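Local structure of exoribonuclease II, mitochondrial (6F3H) at residues L41-L49 with L216-E224; I317-Y327 with V332-E343. The protein degrades RNA from the 3' end as an exoribonuclease of the RNB family, the nuclease component of the mitochondrial RNA degradosome (mtEXO). The protein carries 1 engineered substitution. All coordinates share one frame; numbering follows the deposited sequence.

Contact 1: residues L41-L49 with L216-E224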
loop_
_atom_site.group_PDB
_atom_site.type_symbol
_atom_site.label_atom_id
_atom_site.label_comp_id
_atom_site.label_asym_id
_atom_site.label_seq_id
_atom_site.Cartn_x
_atom_site.Cartn_y
_atom_site.Cartn_z
ATOM N N LEU A 41 -11.830 17.925 -1.054
ATOM C CA LEU A 41 -13.063 17.189 -0.887
ATOM C C LEU A 41 -12.919 16.314 0.346
ATOM O O LEU A 41 -11.909 15.627 0.510
ATOM C CB LEU A 41 -13.357 16.324 -2.099
ATOM C CG LEU A 41 -14.278 16.956 -3.113
ATOM C CD1 LEU A 41 -14.877 15.825 -3.893
ATOM C CD2 LEU A 41 -15.350 17.826 -2.451
ATOM N N LEU A 42 -13.904 16.365 1.218
ATOM C CA LEU A 42 -13.899 15.558 2.421
ATOM C C LEU A 42 -14.836 14.362 2.290
ATOM O O LEU A 42 -15.746 14.337 1.463
ATOM C CB LEU A 42 -14.277 16.403 3.627
ATOM C CG LEU A 42 -13.084 17.094 4.266
ATOM C CD1 LEU A 42 -12.104 17.573 3.257
ATOM C CD2 LEU A 42 -13.548 18.231 5.124
ATOM N N LYS A 43 -14.569 13.338 3.106
ATOM C CA LYS A 43 -15.474 12.194 3.194
ATOM C C LYS A 43 -16.807 12.596 3.804
ATOM O O LYS A 43 -17.833 11.966 3.527
ATOM C CB LYS A 43 -14.828 11.076 4.001
ATOM C CG LYS A 43 -13.831 10.261 3.221
ATOM C CD LYS A 43 -13.046 9.349 4.141
ATOM C CE LYS A 43 -11.813 8.760 3.441
ATOM N NZ LYS A 43 -10.904 7.961 4.338
ATOM N N GLN A 44 -16.797 13.614 4.660
ATOM C CA GLN A 44 -18.035 14.190 5.156
ATOM C C GLN A 44 -18.799 14.885 4.033
ATOM O O GLN A 44 -19.962 14.562 3.771
ATOM C CB GLN A 44 -17.729 15.166 6.298
ATOM C CG GLN A 44 -16.921 14.595 7.486
ATOM C CD GLN A 44 -15.483 14.165 7.165
ATOM O OE1 GLN A 44 -15.156 13.834 6.023
ATOM N NE2 GLN A 44 -14.624 14.159 8.184
ATOM N N CYS A 45 -18.146 15.806 3.323
ATOM C CA CYS A 45 -18.836 16.669 2.369
ATOM C C CYS A 45 -18.473 16.303 0.945
ATOM O O CYS A 45 -17.886 17.120 0.229
ATOM C CB CYS A 45 -18.486 18.137 2.595
ATOM S SG CYS A 45 -18.161 18.514 4.282
ATOM N N THR A 46 -18.842 15.105 0.509
ATOM C CA THR A 46 -18.372 14.681 -0.793
ATOM C C THR A 46 -18.985 15.516 -1.915
ATOM O O THR A 46 -18.408 15.592 -3.001
ATOM C CB THR A 46 -18.624 13.173 -0.943
ATOM O OG1 THR A 46 -17.572 12.454 -0.282
ATOM C CG2 THR A 46 -18.700 12.714 -2.404
ATOM N N SER A 47 -20.091 16.213 -1.675
ATOM C CA SER A 47 -20.712 17.017 -2.726
ATOM C C SER A 47 -20.545 18.529 -2.538
ATOM O O SER A 47 -21.125 19.309 -3.308
ATOM C CB SER A 47 -22.186 16.649 -2.907
ATOM O OG SER A 47 -22.296 15.606 -3.873
ATOM N N GLU A 48 -19.744 18.972 -1.573
ATOM C CA GLU A 48 -19.429 20.387 -1.484
ATOM C C GLU A 48 -17.928 20.557 -1.342
ATOM O O GLU A 48 -17.267 19.779 -0.654
ATOM C CB GLU A 48 -20.150 21.048 -0.298
ATOM N N LEU A 49 -17.393 21.567 -2.021
ATOM C CA LEU A 49 -16.003 21.940 -1.837
ATOM C C LEU A 49 -15.758 22.559 -0.485
ATOM O O LEU A 49 -16.633 23.194 0.119
ATOM C CB LEU A 49 -15.528 22.924 -2.884
ATOM C CG LEU A 49 -15.077 22.323 -4.182
ATOM C CD1 LEU A 49 -14.781 23.450 -5.108
ATOM C CD2 LEU A 49 -13.825 21.558 -3.868
ATOM N N LEU A 216 -12.493 17.600 -10.420
ATOM C CA LEU A 216 -13.601 17.477 -9.491
ATOM C C LEU A 216 -14.799 16.827 -10.159
ATOM O O LEU A 216 -15.354 15.852 -9.649
ATOM C CB LEU A 216 -13.930 18.856 -8.960
ATOM C CG LEU A 216 -14.819 18.889 -7.753
ATOM C CD1 LEU A 216 -14.491 17.720 -6.870
ATOM C CD2 LEU A 216 -14.488 20.167 -7.052
ATOM N N ALA A 217 -15.184 17.329 -11.327
ATOM C CA ALA A 217 -16.335 16.766 -12.033
ATOM C C ALA A 217 -16.134 15.290 -12.352
ATOM O O ALA A 217 -17.075 14.501 -12.258
ATOM C CB ALA A 217 -16.601 17.552 -13.320
ATOM N N THR A 218 -14.918 14.894 -12.731
ATOM C CA THR A 218 -14.700 13.497 -13.063
ATOM C C THR A 218 -14.884 12.624 -11.844
ATOM O O THR A 218 -15.514 11.564 -11.918
ATOM C CB THR A 218 -13.290 13.299 -13.621
ATOM O OG1 THR A 218 -12.978 14.326 -14.555
ATOM C CG2 THR A 218 -13.188 11.999 -14.320
ATOM N N TYR A 219 -14.369 13.075 -10.704
ATOM C CA TYR A 219 -14.568 12.356 -9.461
ATOM C C TYR A 219 -16.045 12.142 -9.206
ATOM O O TYR A 219 -16.526 11.015 -9.037
ATOM C CB TYR A 219 -13.969 13.165 -8.320
ATOM C CG TYR A 219 -14.272 12.526 -7.013
ATOM C CD1 TYR A 219 -13.724 11.300 -6.719
ATOM C CD2 TYR A 219 -15.137 13.103 -6.088
ATOM C CE1 TYR A 219 -13.986 10.664 -5.539
ATOM C CE2 TYR A 219 -15.417 12.460 -4.872
ATOM C CZ TYR A 219 -14.829 11.231 -4.610
ATOM O OH TYR A 219 -15.052 10.543 -3.432
ATOM N N TRP A 220 -16.782 13.235 -9.202
ATOM C CA TRP A 220 -18.223 13.189 -9.050
ATOM C C TRP A 220 -18.875 12.282 -10.081
ATOM O O TRP A 220 -19.792 11.522 -9.756
ATOM C CB TRP A 220 -18.765 14.603 -9.175
ATOM C CG TRP A 220 -18.545 15.411 -7.958
ATOM C CD1 TRP A 220 -18.301 14.937 -6.704
ATOM C CD2 TRP A 220 -18.631 16.839 -7.842
ATOM N NE1 TRP A 220 -18.193 15.984 -5.817
ATOM C CE2 TRP A 220 -18.393 17.162 -6.489
ATOM C CE3 TRP A 220 -18.882 17.876 -8.749
ATOM C CZ2 TRP A 220 -18.388 18.477 -6.022
ATOM C CZ3 TRP A 220 -18.884 19.188 -8.283
ATOM C CH2 TRP A 220 -18.638 19.475 -6.930
ATOM N N GLY A 221 -18.452 12.375 -11.335
ATOM C CA GLY A 221 -19.030 11.506 -12.344
ATOM C C GLY A 221 -18.804 10.046 -12.016
ATOM O O GLY A 221 -19.696 9.208 -12.182
ATOM N N VAL A 222 -17.611 9.728 -11.519
ATOM C CA VAL A 222 -17.295 8.350 -11.192
ATOM C C VAL A 222 -18.101 7.894 -9.990
ATOM O O VAL A 222 -18.653 6.792 -9.985
ATOM C CB VAL A 222 -15.786 8.203 -10.966
ATOM C CG1 VAL A 222 -15.446 6.849 -10.438
ATOM C CG2 VAL A 222 -15.097 8.396 -12.253
ATOM N N ARG A 223 -18.222 8.731 -8.964
ATOM C CA ARG A 223 -19.026 8.283 -7.836
ATOM C C ARG A 223 -20.437 7.990 -8.276
ATOM O O ARG A 223 -21.051 7.033 -7.796
ATOM C CB ARG A 223 -19.025 9.308 -6.717
ATOM C CG ARG A 223 -17.653 9.646 -6.328
ATOM C CD ARG A 223 -17.128 8.521 -5.449
ATOM N NE ARG A 223 -17.438 8.731 -4.045
ATOM C CZ ARG A 223 -18.266 7.977 -3.348
ATOM N NH1 ARG A 223 -18.879 6.957 -3.934
ATOM N NH2 ARG A 223 -18.472 8.251 -2.068
ATOM N N GLU A 224 -20.939 8.766 -9.238
ATOM C CA GLU A 224 -22.267 8.521 -9.769
ATOM C C GLU A 224 -22.297 7.226 -10.569
ATOM O O GLU A 224 -23.046 6.303 -10.239
ATOM C CB GLU A 224 -22.731 9.724 -10.601
ATOM C CG GLU A 224 -23.592 10.698 -9.771
ATOM C CD GLU A 224 -24.098 11.933 -10.522
ATOM O OE1 GLU A 224 -24.152 13.031 -9.908
ATOM O OE2 GLU A 224 -24.469 11.806 -11.708
#
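Leu41 pushes its CD1 methyl into a hollow of the helix surface lined by Leu216, Tyr219 and Trp220. CD1 of Leu41 lies 3.5 Å from CD2 of Tyr219 and 3.6 Å from CD1 of Leu216, and the indole nitrogen of Trp220 closes the third side. Leu216 splits its methyls between two leucines: CD1 goes to Leu41, while CD2 reaches CD2 of Leu49 at 3.5 Å. CD1 of Leu216 also lies over one face of the Trp220 ring, 3.9 Å above its plane and toward the rim.

The indole edge points at the type I turn from Cys45 to Glu48. NE1 of Trp220 donates to O of Thr46 at 2.9 Å, with an N-H...O angle of 156°; the donor arrives in the carbonyl plane, and the oxygen sits 16° out of the ring plane. This lone polar bond lies among apolar groups. Thr46 carries CG2 anti to the backbone N, which brings this methyl to the edge of the Tyr219 ring, 4.1 Å from CE2. On the threonine's other branch, OG1 bonds to O of Leu42 and fixes the rotation. CG of Arg223 lies over one face of the Tyr219 ring, toward its rim, and the arginine NE donates to the phenol OH at 3.1 Å; NH1 bonds to Gln226.

Leu41 pairs through its backbone with strand 81-85, whose Ile82 also touches Thr46 and Tyr219. Helix 123-159 flanks the contact, meeting Leu49 through Phe137 and Thr138 and Trp220 through Ala141 and Trp142. The contact joins helix 212-226 to the end of strand 39-42 and the turn after it, next to the outer strand 81-85.

Contact 2: residues I317-Y327 with V332-E343; sequences ISKIFRHIDMY and VTRSLCGKLLVE
Phe321 and Tyr327 are the two rings that the helix 334-343 packs against. A methyl of Leu336, CD2, sits over one face of the Phe321 ring in a CH-pi contact, 4.0 Å from the centroid and 25° off the ring normal. The rim of the same ring is taken by Val332, whose CG2 lies in the ring plane 3.5 Å from CD2 of Phe321, and by CD2 of Leu340. Cys337 adds an oblique sulfur-aromatic contact, SG being 5.1 Å from the centroid.

Tyr327 continues the row. Leu340 divides its methyls between the rings: CD2 goes to the edge of Phe321, and CD1 comes to 3.5 Å from CE2 of Tyr327. The phenol OH donates to OE1 of Glu343 at 2.6 Å, meeting the oxygen 38° above the carboxylate plane. In Glu343, CG anti to the backbone N and a chain extended beyond it carry the carboxylate to the tyrosine.

Further out, the other methyl of Val332, CG1, lies 3.6 Å from CG2 of Ile317. Thr333, next in sequence, is the N-cap of the helix: its OG1 accepts from N of Leu336 at 3.2 Å, fixing the start of the helix that presents Leu336 and Cys337. The axes of 317-322 and 334-343 lie 12.1 Å apart at 55°, a separation filled by the large side chains.

Helix 293-303 lies against both segments: Leu298 and Tyr302 touch Ile317, and Tyr302 also touches Cys337, while helix 251-281 backs Ile324. Past the N-cap, Asp821 binds N of Arg334 and OG of Ser335, tying this helix to the loop following strand 808-818.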
loop_
_atom_site.group_PDB
_atom_site.type_symbol
_atom_site.label_atom_id
_atom_site.label_comp_id
_atom_site.label_asym_id
_atom_site.label_seq_id
_atom_site.Cartn_x
_atom_site.Cartn_y
_atom_site.Cartn_z
ATOM N N ILE A 317 -30.427 -6.808 -0.253
ATOM C CA ILE A 317 -29.881 -7.670 0.783
ATOM C C ILE A 317 -30.599 -7.451 2.102
ATOM O O ILE A 317 -30.813 -8.393 2.863
ATOM C CB ILE A 317 -28.371 -7.420 0.896
ATOM C CG1 ILE A 317 -27.651 -8.080 -0.291
ATOM C CG2 ILE A 317 -27.876 -7.860 2.225
ATOM C CD1 ILE A 317 -26.209 -7.736 -0.460
ATOM N N SER A 318 -30.997 -6.209 2.391
ATOM C CA SER A 318 -31.778 -5.949 3.598
ATOM C C SER A 318 -33.082 -6.730 3.579
ATOM O O SER A 318 -33.455 -7.365 4.574
ATOM C CB SER A 318 -32.070 -4.453 3.716
ATOM O OG SER A 318 -30.889 -3.718 3.980
ATOM N N LYS A 319 -33.758 -6.738 2.426
ATOM C CA LYS A 319 -35.022 -7.451 2.278
ATOM C C LYS A 319 -34.843 -8.938 2.509
ATOM O O LYS A 319 -35.669 -9.587 3.159
ATOM C CB LYS A 319 -35.585 -7.188 0.882
ATOM C CG LYS A 319 -36.351 -5.868 0.741
ATOM C CD LYS A 319 -36.528 -5.413 -0.693
ATOM C CE LYS A 319 -37.778 -4.561 -0.837
ATOM N NZ LYS A 319 -38.305 -4.069 0.466
ATOM N N ILE A 320 -33.763 -9.494 1.990
ATOM C CA ILE A 320 -33.491 -10.912 2.173
ATOM C C ILE A 320 -33.265 -11.244 3.639
ATOM O O ILE A 320 -33.835 -12.198 4.168
ATOM C CB ILE A 320 -32.272 -11.311 1.342
ATOM C CG1 ILE A 320 -32.567 -11.106 -0.131
ATOM C CG2 ILE A 320 -31.904 -12.727 1.657
ATOM C CD1 ILE A 320 -31.494 -11.602 -0.988
ATOM N N PHE A 321 -32.412 -10.489 4.315
ATOM C CA PHE A 321 -32.219 -10.754 5.727
ATOM C C PHE A 321 -33.519 -10.583 6.471
ATOM O O PHE A 321 -33.824 -11.347 7.386
ATOM C CB PHE A 321 -31.179 -9.814 6.311
ATOM C CG PHE A 321 -29.773 -10.151 5.927
ATOM C CD1 PHE A 321 -29.408 -11.440 5.665
ATOM C CD2 PHE A 321 -28.808 -9.175 5.884
ATOM C CE1 PHE A 321 -28.125 -11.745 5.337
ATOM C CE2 PHE A 321 -27.518 -9.486 5.555
ATOM C CZ PHE A 321 -27.186 -10.775 5.279
ATOM N N ARG A 322 -34.315 -9.597 6.066
ATOM C CA ARG A 322 -35.583 -9.362 6.740
ATOM C C ARG A 322 -36.489 -10.571 6.608
ATOM O O ARG A 322 -37.316 -10.824 7.477
ATOM C CB ARG A 322 -36.248 -8.100 6.172
ATOM C CG ARG A 322 -37.352 -7.568 7.052
ATOM C CD ARG A 322 -38.255 -6.436 6.525
ATOM N NE ARG A 322 -38.292 -6.155 5.093
ATOM C CZ ARG A 322 -39.109 -6.763 4.245
ATOM N NH1 ARG A 322 -39.913 -7.719 4.693
ATOM N NH2 ARG A 322 -39.117 -6.426 2.957
ATOM N N HIS A 323 -36.322 -11.351 5.562
ATOM C CA HIS A 323 -37.140 -12.529 5.371
ATOM C C HIS A 323 -36.562 -13.793 5.980
ATOM O O HIS A 323 -37.119 -14.865 5.746
ATOM C CB HIS A 323 -37.394 -12.751 3.894
ATOM C CG HIS A 323 -38.418 -11.829 3.326
ATOM N ND1 HIS A 323 -38.117 -10.547 2.929
ATOM C CD2 HIS A 323 -39.746 -11.979 3.141
ATOM C CE1 HIS A 323 -39.208 -9.956 2.484
ATOM N NE2 HIS A 323 -40.212 -10.803 2.607
ATOM N N ILE A 324 -35.431 -13.729 6.679
ATOM C CA ILE A 324 -34.798 -14.919 7.244
ATOM C C ILE A 324 -34.789 -14.813 8.761
ATOM O O ILE A 324 -34.314 -13.815 9.309
ATOM C CB ILE A 324 -33.373 -15.112 6.699
ATOM C CG1 ILE A 324 -33.421 -15.458 5.219
ATOM C CG2 ILE A 324 -32.689 -16.233 7.431
ATOM C CD1 ILE A 324 -32.204 -15.100 4.508
ATOM N N ASP A 325 -35.251 -15.865 9.438
ATOM C CA ASP A 325 -35.554 -15.765 10.865
ATOM C C ASP A 325 -34.347 -15.339 11.673
ATOM O O ASP A 325 -34.387 -14.344 12.402
ATOM C CB ASP A 325 -36.060 -17.099 11.391
ATOM C CG ASP A 325 -37.314 -17.531 10.713
ATOM O OD1 ASP A 325 -37.280 -17.701 9.483
ATOM O OD2 ASP A 325 -38.336 -17.690 11.407
HETATM N N MSE A 326 -33.279 -16.104 11.584
HETATM C CA MSE A 326 -32.120 -15.856 12.406
HETATM C C MSE A 326 -31.586 -14.458 12.217
HETATM O O MSE A 326 -31.218 -13.782 13.167
HETATM C CB MSE A 326 -31.054 -16.853 12.058
HETATM C CG MSE A 326 -31.540 -18.248 12.218
HETATM SE SE MSE A 326 -30.088 -19.367 11.674
HETATM C CE MSE A 326 -30.615 -19.605 9.813
ATOM N N TYR A 327 -31.541 -14.037 10.963
ATOM C CA TYR A 327 -30.847 -12.823 10.577
ATOM C C TYR A 327 -31.759 -11.629 10.517
ATOM O O TYR A 327 -31.340 -10.577 10.041
ATOM C CB TYR A 327 -30.200 -13.009 9.216
ATOM C CG TYR A 327 -29.188 -14.117 9.178
ATOM C CD1 TYR A 327 -27.948 -13.971 9.776
ATOM C CD2 TYR A 327 -29.474 -15.323 8.564
ATOM C CE1 TYR A 327 -27.012 -14.992 9.744
ATOM C CE2 TYR A 327 -28.541 -16.352 8.528
ATOM C CZ TYR A 327 -27.314 -16.179 9.120
ATOM O OH TYR A 327 -26.378 -17.189 9.098
ATOM N N VAL A 332 -27.081 -4.970 8.530
ATOM C CA VAL A 332 -26.592 -5.634 7.332
ATOM C C VAL A 332 -25.126 -5.293 7.193
ATOM O O VAL A 332 -24.783 -4.169 6.810
ATOM C CB VAL A 332 -27.379 -5.195 6.096
ATOM C CG1 VAL A 332 -26.709 -5.658 4.817
ATOM C CG2 VAL A 332 -28.811 -5.681 6.187
ATOM N N THR A 333 -24.269 -6.277 7.463
ATOM C CA THR A 333 -22.824 -6.121 7.518
ATOM C C THR A 333 -22.199 -7.242 6.718
ATOM O O THR A 333 -22.766 -8.323 6.592
ATOM C CB THR A 333 -22.300 -6.176 8.969
ATOM O OG1 THR A 333 -22.450 -7.502 9.503
ATOM C CG2 THR A 333 -23.057 -5.242 9.859
ATOM N N ARG A 334 -20.992 -7.001 6.227
ATOM C CA ARG A 334 -20.325 -8.029 5.447
ATOM C C ARG A 334 -20.219 -9.314 6.239
ATOM O O ARG A 334 -20.439 -10.396 5.695
ATOM C CB ARG A 334 -18.936 -7.558 5.060
ATOM C CG ARG A 334 -18.870 -6.098 4.681
ATOM C CD ARG A 334 -18.383 -5.908 3.287
ATOM N NE ARG A 334 -17.013 -6.351 3.165
ATOM C CZ ARG A 334 -15.967 -5.555 3.318
ATOM N NH1 ARG A 334 -16.169 -4.270 3.600
ATOM N NH2 ARG A 334 -14.729 -6.048 3.200
ATOM N N SER A 335 -19.876 -9.207 7.527
ATOM C CA SER A 335 -19.830 -10.373 8.407
ATOM C C SER A 335 -21.112 -11.151 8.328
ATOM O O SER A 335 -21.118 -12.387 8.383
ATOM C CB SER A 335 -19.588 -9.958 9.844
ATOM O OG SER A 335 -18.282 -9.470 9.966
ATOM N N LEU A 336 -22.212 -10.431 8.218
ATOM C CA LEU A 336 -23.495 -11.087 8.221
ATOM C C LEU A 336 -23.727 -11.777 6.889
ATOM O O LEU A 336 -24.202 -12.913 6.851
ATOM C CB LEU A 336 -24.562 -10.046 8.528
ATOM C CG LEU A 336 -25.784 -10.591 9.234
ATOM C CD1 LEU A 336 -25.391 -10.812 10.657
ATOM C CD2 LEU A 336 -26.889 -9.582 9.118
ATOM N N CYS A 337 -23.298 -11.154 5.792
ATOM C CA CYS A 337 -23.322 -11.848 4.514
ATOM C C CYS A 337 -22.385 -13.032 4.522
ATOM O O CYS A 337 -22.671 -14.061 3.904
ATOM C CB CYS A 337 -22.935 -10.909 3.390
ATOM S SG CYS A 337 -24.128 -9.645 3.100
ATOM N N GLY A 338 -21.259 -12.902 5.223
ATOM C CA GLY A 338 -20.340 -14.017 5.342
ATOM C C GLY A 338 -20.957 -15.178 6.087
ATOM O O GLY A 338 -20.944 -16.307 5.600
ATOM N N LYS A 339 -21.529 -14.907 7.266
ATOM C CA LYS A 339 -22.182 -15.963 8.032
ATOM C C LYS A 339 -23.203 -16.693 7.192
ATOM O O LYS A 339 -23.224 -17.926 7.148
ATOM C CB LYS A 339 -22.887 -15.386 9.255
ATOM C CG LYS A 339 -21.987 -14.693 10.244
ATOM C CD LYS A 339 -22.707 -14.532 11.569
ATOM C CE LYS A 339 -23.501 -15.795 11.890
ATOM N NZ LYS A 339 -23.850 -15.915 13.333
ATOM N N LEU A 340 -24.017 -15.949 6.467
ATOM C CA LEU A 340 -25.042 -16.605 5.684
ATOM C C LEU A 340 -24.424 -17.394 4.557
ATOM O O LEU A 340 -24.719 -18.571 4.368
ATOM C CB LEU A 340 -25.991 -15.578 5.120
ATOM C CG LEU A 340 -27.022 -16.335 4.311
ATOM C CD1 LEU A 340 -27.809 -17.216 5.236
ATOM C CD2 LEU A 340 -27.935 -15.392 3.607
ATOM N N LEU A 341 -23.562 -16.747 3.797
ATOM C CA LEU A 341 -22.932 -17.399 2.669
ATOM C C LEU A 341 -22.214 -18.656 3.120
ATOM O O LEU A 341 -22.289 -19.697 2.463
ATOM C CB LEU A 341 -21.972 -16.426 2.020
ATOM C CG LEU A 341 -21.327 -16.932 0.759
ATOM C CD1 LEU A 341 -22.295 -17.682 -0.109
ATOM C CD2 LEU A 341 -20.808 -15.755 0.066
ATOM N N VAL A 342 -21.537 -18.582 4.259
ATOM C CA VAL A 342 -20.933 -19.776 4.825
ATOM C C VAL A 342 -22.003 -20.821 5.070
ATOM O O VAL A 342 -21.823 -22.008 4.791
ATOM C CB VAL A 342 -20.202 -19.427 6.134
ATOM C CG1 VAL A 342 -20.137 -20.632 7.056
ATOM C CG2 VAL A 342 -18.819 -18.874 5.862
ATOM N N GLU A 343 -23.149 -20.385 5.547
ATOM C CA GLU A 343 -24.171 -21.325 5.953
ATOM C C GLU A 343 -24.776 -22.053 4.767
ATOM O O GLU A 343 -25.297 -23.157 4.918
ATOM C CB GLU A 343 -25.229 -20.575 6.731
ATOM C CG GLU A 343 -26.237 -21.450 7.322
ATOM C CD GLU A 343 -27.158 -20.679 8.216
ATOM O OE1 GLU A 343 -26.653 -19.800 8.948
ATOM O OE2 GLU A 343 -28.380 -20.938 8.178
#

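Contact 1 and contact 2 follow one another along the chain, the first closing at Glu224 before the second opens at Ile317. Their centres are 31 Å apart and their nearest atoms about 13 Å, so they do not touch. They differ in span: contact 1 joins segments 167 residues apart and brings a strand end and turn to a helix, whereas contact 2 folds consecutive helices 311-322 and 334-343, with the residues between them, against each other. Both lie away from the magnesium site of Asp401 and Asp410. The bound nucleic acid is about 9 Å from the nearest atom of contact 1 and about 17 Å from that of contact 2.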